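Local coordinates for START domain-containing protein 10 (Homo sapiens, PDB 6SER) that binds phosphatidylcholine and phosphatidylethanolamine and transfers them between membranes, preferring a palmitoyl or stearoyl chain at sn-1 and an unsaturated chain at sn-2, at residues D84-I89 with Y171-T176; L220-W225 with K234-P239. One frame throughout, in Å; residues are numbered along the deposited sequence.

Contact 1 of 2, residues D84-I89 with Y171-T176; sequences DVLHDI and YLIQST
Leu-86 lies across one face of the Tyr-171 ring with both of its methyl groups, and Leu-86 alone contributes 84 of the 143 Å² buried between the two segments. The division of labour is clear from the distances. CD2 of Leu-86 sits 3.9 Å from the centroid of the Tyr-171 ring and only 11° off the ring normal, a CH-pi contact over the middle of the face. CD1 of Leu-86 covers the root of the same side chain, 3.5 Å from CG of Tyr-171 and 3.6 Å from its CB. That methyl also meets CD1 of Ile-173 at 3.8 Å, so this one methyl touches both strand residues. Leu-86 holds CG anti to its carbonyl carbon (chi1 -70°), with CD1 anti to CA (chi2 -180°), which reaches CD1 to the root of Tyr-171 while CD2 branches over the ring. The tight packing ends there. The backbones stay well apart, with CA of Leu-86 8.6 Å from CA of Tyr-171, and beyond Ile-173 the strand diverges toward exposed Thr-176. The contact is purely apolar. Ile-173 continues the packing along helix 79-87, on Ala-79, Leu-82 and Tyr-83, while Met-215 of helix 197-227 touches both Leu-86 and Tyr-171. Strand 161-175 is paired here with strands 142-151 and 181-190, whose Ile-145 and Ile-183 extend the apolar floor beneath Leu-86.

Contact 2 of 2, residues L220-W225 with K234-P239; sequences LKYPEW and KPWLHP. With PO4 (phosphate ion), chain B.
Tyr-222 places CG anti to the backbone N (chi1 -178°), which directs the phenol off helix 197-227, while Trp-236 holds CG between its backbone N and carbonyl carbon (chi1 51°), and the two side chains approach from opposite directions. Their meeting is narrow. OH of Tyr-222 arrives at the edge of the indole, near its plane, 3.7 Å from CZ2 of Trp-236 and 4.0 Å from CH2. Neither ring therefore stacks on the other, and the hydroxyl makes its hydrogen bond to Asp-88 instead. Lys-234 is extended and passes the phenol with CE 4.3 Å from OH of Tyr-222; its amine continues to a salt bridge with Asp-84. Within the loop, CB of Lys-234 lies over one face of the Trp-236 indole, offset toward the rim. The backbone turn is fixed by O of Lys-234, which accepts from N of Leu-237 at 2.9 Å and from N of His-238 at 3.0 Å. One helical turn past Tyr-222, NE1 of Trp-225 donates to O1 of a phosphate ion at 3.1 Å, 158° at the hydrogen; His-229 binds the same ion, which probably came from the crystallisation liquor. With only 82 Å² buried, this is peripheral packing at the end of the long C-terminal helix of the START fold, where the chain that follows turns back over helix 79-87.

In the fold
Contacts 1 and 2 have centres about 11 Å apart, and segment 84-89 of contact 1 is touched by both segments of contact 2. Leu-86 serves contact 1, while polar neighbours on the same segment receive the groups of contact 2: OD1 of Asp-84 lies 2.8 Å from NE1 of Trp-236, and OD1 of Asp-88 is 2.8 Å from OH of Tyr-222, both probable hydrogen bonds. Packing closes the junction, with CG of His-87 3.4 Å from CB of Trp-236. Contact 1 is the more central: its centre is about 10 Å from the centre of the chain, against about 17 Å for contact 2. A triethylene glycol, probably from the crystallisation liquor, lies about 3 Å from the Tyr-171 side chain, consistent with a position beside the lipid cavity expected of a START domain.

Contact 1 of 2, residues D84-I89 with Y171-T176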
loop_
_atom_site.group_PDB
_atom_site.type_symbol
_atom_site.label_atom_id
_atom_site.label_comp_id
_atom_site.label_asym_id
_atom_site.label_seq_id
_atom_site.Cartn_x
_atom_site.Cartn_y
_atom_site.Cartn_z
ATOM N N ASP A 84 -0.176 7.874 10.458
ATOM C CA ASP A 84 0.224 9.126 9.816
ATOM C C ASP A 84 1.259 8.883 8.728
ATOM O O ASP A 84 1.196 9.486 7.644
ATOM C CB ASP A 84 0.798 10.102 10.850
ATOM C CG ASP A 84 -0.262 10.681 11.768
ATOM O OD1 ASP A 84 -1.472 10.583 11.446
ATOM O OD2 ASP A 84 0.125 11.248 12.809
ATOM N N VAL A 85 2.225 8.004 9.002
ATOM C CA VAL A 85 3.327 7.785 8.072
ATOM C C VAL A 85 2.826 7.122 6.795
ATOM O O VAL A 85 3.224 7.497 5.686
ATOM C CB VAL A 85 4.421 6.955 8.763
ATOM C CG1 VAL A 85 5.492 6.528 7.766
ATOM C CG2 VAL A 85 5.010 7.756 9.911
ATOM N N LEU A 86 1.937 6.137 6.930
ATOM C CA LEU A 86 1.349 5.532 5.743
ATOM C C LEU A 86 0.530 6.539 4.944
ATOM O O LEU A 86 0.505 6.469 3.713
ATOM C CB LEU A 86 0.484 4.335 6.134
ATOM C CG LEU A 86 1.280 3.123 6.635
ATOM C CD1 LEU A 86 0.365 1.957 7.004
ATOM C CD2 LEU A 86 2.288 2.709 5.592
ATOM N N HIS A 87 -0.121 7.490 5.615
ATOM C CA HIS A 87 -0.976 8.443 4.916
ATOM C C HIS A 87 -0.195 9.594 4.287
ATOM O O HIS A 87 -0.641 10.152 3.281
ATOM C CB HIS A 87 -2.025 9.014 5.875
ATOM C CG HIS A 87 -3.340 8.294 5.842
ATOM N ND1 HIS A 87 -4.163 8.301 4.737
ATOM C CD2 HIS A 87 -3.992 7.576 6.791
ATOM C CE1 HIS A 87 -5.260 7.607 5.000
ATOM N NE2 HIS A 87 -5.178 7.153 6.239
ATOM N N ASP A 88 0.962 9.960 4.850
ATOM C CA ASP A 88 1.629 11.223 4.524
ATOM C C ASP A 88 2.369 11.105 3.200
ATOM O O ASP A 88 3.550 10.756 3.157
ATOM C CB ASP A 88 2.587 11.619 5.643
ATOM C CG ASP A 88 3.015 13.077 5.559
ATOM O OD1 ASP A 88 3.019 13.757 6.601
ATOM O OD2 ASP A 88 3.346 13.542 4.446
ATOM N N ILE A 89 1.678 11.451 2.107
ATOM C CA ILE A 89 2.285 11.408 0.773
ATOM C C ILE A 89 3.561 12.235 0.727
ATOM O O ILE A 89 4.569 11.813 0.148
ATOM C CB ILE A 89 1.283 11.877 -0.302
ATOM C CG1 ILE A 89 0.243 10.797 -0.570
ATOM C CG2 ILE A 89 1.998 12.188 -1.605
ATOM C CD1 ILE A 89 -1.093 11.115 -0.018
ATOM N N TYR A 171 -2.635 -2.312 4.435
ATOM C CA TYR A 171 -1.981 -2.369 5.724
ATOM C C TYR A 171 -3.037 -2.518 6.799
ATOM O O TYR A 171 -4.095 -1.887 6.732
ATOM C CB TYR A 171 -1.159 -1.099 5.994
ATOM C CG TYR A 171 -0.059 -0.839 5.003
ATOM C CD1 TYR A 171 1.252 -1.198 5.301
ATOM C CD2 TYR A 171 -0.334 -0.240 3.759
ATOM C CE1 TYR A 171 2.270 -0.966 4.397
ATOM C CE2 TYR A 171 0.673 -0.003 2.847
ATOM C CZ TYR A 171 1.974 -0.368 3.172
ATOM O OH TYR A 171 2.982 -0.132 2.267
ATOM N N LEU A 172 -2.767 -3.406 7.750
ATOM C CA LEU A 172 -3.546 -3.531 8.973
ATOM C C LEU A 172 -2.642 -3.090 10.113
ATOM O O LEU A 172 -1.563 -3.662 10.309
ATOM C CB LEU A 172 -4.044 -4.966 9.188
ATOM C CG LEU A 172 -4.667 -5.203 10.560
ATOM C CD1 LEU A 172 -6.001 -4.496 10.618
ATOM C CD2 LEU A 172 -4.826 -6.699 10.818
ATOM N N ILE A 173 -3.047 -2.046 10.822
ATOM C CA ILE A 173 -2.327 -1.585 11.998
ATOM C C ILE A 173 -3.151 -1.991 13.211
ATOM O O ILE A 173 -4.327 -1.630 13.326
ATOM C CB ILE A 173 -2.076 -0.067 11.959
ATOM C CG1 ILE A 173 -1.360 0.335 10.660
ATOM C CG2 ILE A 173 -1.250 0.381 13.173
ATOM C CD1 ILE A 173 -1.119 1.824 10.532
ATOM N N GLN A 174 -2.561 -2.785 14.090
ATOM C CA GLN A 174 -3.226 -3.212 15.312
ATOM C C GLN A 174 -2.494 -2.576 16.480
ATOM O O GLN A 174 -1.287 -2.792 16.650
ATOM C CB GLN A 174 -3.243 -4.737 15.425
ATOM C CG GLN A 174 -4.192 -5.398 14.423
ATOM C CD GLN A 174 -3.939 -6.884 14.246
ATOM O OE1 GLN A 174 -2.816 -7.302 13.952
ATOM N NE2 GLN A 174 -4.986 -7.688 14.412
ATOM N N SER A 175 -3.208 -1.757 17.249
ATOM C CA SER A 175 -2.618 -1.178 18.447
ATOM C C SER A 175 -2.449 -2.249 19.515
ATOM O O SER A 175 -3.366 -3.035 19.772
ATOM C CB SER A 175 -3.481 -0.050 18.989
ATOM O OG SER A 175 -2.886 0.468 20.164
ATOM N N THR A 176 -1.276 -2.284 20.133
ATOM C CA THR A 176 -0.989 -3.205 21.227
ATOM C C THR A 176 -0.789 -2.442 22.534
ATOM O O THR A 176 0.007 -2.831 23.385
ATOM C CB THR A 176 0.235 -4.067 20.919
ATOM O OG1 THR A 176 1.383 -3.229 20.731
ATOM C CG2 THR A 176 0.005 -4.905 19.664
#

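Contact 2 of 2, residues L220-W225 with K234-P239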
loop_
_atom_site.group_PDB
_atom_site.type_symbol
_atom_site.label_atom_id
_atom_site.label_comp_id
_atom_site.label_asym_id
_atom_site.label_seq_id
_atom_site.Cartn_x
_atom_site.Cartn_y
_atom_site.Cartn_z
ATOM N N LEU A 220 10.089 6.631 13.633
ATOM C CA LEU A 220 10.832 7.229 14.741
ATOM C C LEU A 220 11.187 8.677 14.444
ATOM O O LEU A 220 11.164 9.527 15.343
ATOM C CB LEU A 220 12.103 6.428 15.032
ATOM C CG LEU A 220 11.920 4.956 15.408
ATOM C CD1 LEU A 220 13.267 4.264 15.538
ATOM C CD2 LEU A 220 11.121 4.833 16.692
ATOM N N LYS A 221 11.520 8.979 13.193
ATOM C CA LYS A 221 11.879 10.333 12.803
ATOM C C LYS A 221 10.664 11.187 12.458
ATOM O O LYS A 221 10.815 12.397 12.256
ATOM C CB LYS A 221 12.856 10.291 11.617
ATOM C CG LYS A 221 14.232 9.719 11.973
ATOM C CD LYS A 221 15.118 10.774 12.631
ATOM C CE LYS A 221 16.393 10.179 13.227
ATOM N NZ LYS A 221 16.213 9.813 14.667
ATOM N N TYR A 222 9.460 10.598 12.412
ATOM C CA TYR A 222 8.319 11.337 11.876
ATOM C C TYR A 222 7.886 12.496 12.766
ATOM O O TYR A 222 7.718 13.612 12.239
ATOM C CB TYR A 222 7.151 10.388 11.589
ATOM C CG TYR A 222 5.967 11.118 10.983
ATOM C CD1 TYR A 222 6.047 11.656 9.703
ATOM C CD2 TYR A 222 4.777 11.281 11.693
ATOM C CE1 TYR A 222 4.976 12.334 9.141
ATOM C CE2 TYR A 222 3.703 11.948 11.137
ATOM C CZ TYR A 222 3.810 12.477 9.859
ATOM O OH TYR A 222 2.742 13.147 9.302
ATOM N N PRO A 223 7.666 12.325 14.081
ATOM C CA PRO A 223 7.185 13.468 14.888
ATOM C C PRO A 223 8.035 14.718 14.742
ATOM O O PRO A 223 7.486 15.812 14.562
ATOM C CB PRO A 223 7.207 12.910 16.319
ATOM C CG PRO A 223 6.969 11.419 16.123
ATOM C CD PRO A 223 7.786 11.101 14.902
ATOM N N GLU A 224 9.364 14.576 14.768
ATOM C CA GLU A 224 10.244 15.731 14.605
ATOM C C GLU A 224 10.152 16.314 13.201
ATOM O O GLU A 224 10.109 17.539 13.034
ATOM C CB GLU A 224 11.688 15.344 14.924
ATOM C CG GLU A 224 11.957 15.141 16.412
ATOM C CD GLU A 224 13.362 14.628 16.691
ATOM O OE1 GLU A 224 13.949 13.970 15.802
ATOM O OE2 GLU A 224 13.878 14.888 17.800
ATOM N N TRP A 225 10.130 15.456 12.178
ATOM C CA TRP A 225 10.000 15.949 10.812
ATOM C C TRP A 225 8.663 16.659 10.608
ATOM O O TRP A 225 8.605 17.743 10.016
ATOM C CB TRP A 225 10.154 14.793 9.822
ATOM C CG TRP A 225 10.115 15.235 8.398
ATOM C CD1 TRP A 225 11.181 15.571 7.610
ATOM C CD2 TRP A 225 8.949 15.395 7.587
ATOM N NE1 TRP A 225 10.750 15.926 6.358
ATOM C CE2 TRP A 225 9.384 15.827 6.314
ATOM C CE3 TRP A 225 7.579 15.211 7.810
ATOM C CZ2 TRP A 225 8.494 16.085 5.265
ATOM C CZ3 TRP A 225 6.695 15.460 6.763
ATOM C CH2 TRP A 225 7.157 15.897 5.509
ATOM N N LYS A 234 -3.042 17.544 8.560
ATOM C CA LYS A 234 -3.176 16.096 8.411
ATOM C C LYS A 234 -4.562 15.835 7.855
ATOM O O LYS A 234 -5.489 15.471 8.592
ATOM C CB LYS A 234 -2.969 15.376 9.747
ATOM C CG LYS A 234 -1.581 15.528 10.335
ATOM C CD LYS A 234 -1.438 14.717 11.611
ATOM C CE LYS A 234 -0.032 14.820 12.163
ATOM N NZ LYS A 234 0.136 14.017 13.410
ATOM N N PRO A 235 -4.754 16.040 6.549
ATOM C CA PRO A 235 -6.090 15.848 5.960
ATOM C C PRO A 235 -6.626 14.436 6.074
ATOM O O PRO A 235 -7.841 14.258 5.930
ATOM C CB PRO A 235 -5.890 16.244 4.488
ATOM C CG PRO A 235 -4.411 16.109 4.241
ATOM C CD PRO A 235 -3.780 16.524 5.553
ATOM N N TRP A 236 -5.775 13.425 6.297
ATOM C CA TRP A 236 -6.297 12.072 6.498
ATOM C C TRP A 236 -7.042 11.946 7.820
ATOM O O TRP A 236 -7.897 11.063 7.965
ATOM C CB TRP A 236 -5.171 11.040 6.424
ATOM C CG TRP A 236 -3.980 11.342 7.294
ATOM C CD1 TRP A 236 -3.734 10.854 8.554
ATOM C CD2 TRP A 236 -2.858 12.171 6.961
ATOM N NE1 TRP A 236 -2.534 11.336 9.023
ATOM C CE2 TRP A 236 -1.978 12.148 8.066
ATOM C CE3 TRP A 236 -2.517 12.940 5.843
ATOM C CZ2 TRP A 236 -0.776 12.851 8.078
ATOM C CZ3 TRP A 236 -1.325 13.648 5.862
ATOM C CH2 TRP A 236 -0.471 13.597 6.972
ATOM N N LEU A 237 -6.731 12.811 8.788
ATOM C CA LEU A 237 -7.479 12.886 10.040
ATOM C C LEU A 237 -8.590 13.925 9.989
ATOM O O LEU A 237 -9.602 13.771 10.678
ATOM C CB LEU A 237 -6.534 13.222 11.203
ATOM C CG LEU A 237 -5.330 12.304 11.390
ATOM C CD1 LEU A 237 -4.496 12.715 12.606
ATOM C CD2 LEU A 237 -5.809 10.858 11.513
ATOM N N HIS A 238 -8.427 14.980 9.187
ATOM C CA HIS A 238 -9.388 16.082 9.112
ATOM C C HIS A 238 -9.742 16.294 7.650
ATOM O O HIS A 238 -9.062 17.044 6.936
ATOM C CB HIS A 238 -8.819 17.349 9.744
ATOM C CG HIS A 238 -8.251 17.124 11.108
ATOM N ND1 HIS A 238 -9.043 16.881 12.209
ATOM C CD2 HIS A 238 -6.970 17.072 11.545
ATOM C CE1 HIS A 238 -8.275 16.704 13.269
ATOM N NE2 HIS A 238 -7.012 16.817 12.894
ATOM N N PRO A 239 -10.796 15.643 7.165
ATOM C CA PRO A 239 -11.065 15.669 5.719
ATOM C C PRO A 239 -11.471 17.033 5.199
ATOM O O PRO A 239 -11.397 17.255 3.984
ATOM C CB PRO A 239 -12.185 14.633 5.544
ATOM C CG PRO A 239 -12.782 14.462 6.913
ATOM C CD PRO A 239 -11.699 14.739 7.899
HETATM P P PO4 B . 13.133 18.480 4.463
HETATM O O1 PO4 B . 12.168 17.487 4.130
HETATM O O2 PO4 B . 14.110 18.550 3.470
HETATM O O3 PO4 B . 13.718 18.131 5.681
HETATM O O4 PO4 B . 12.512 19.758 4.570
#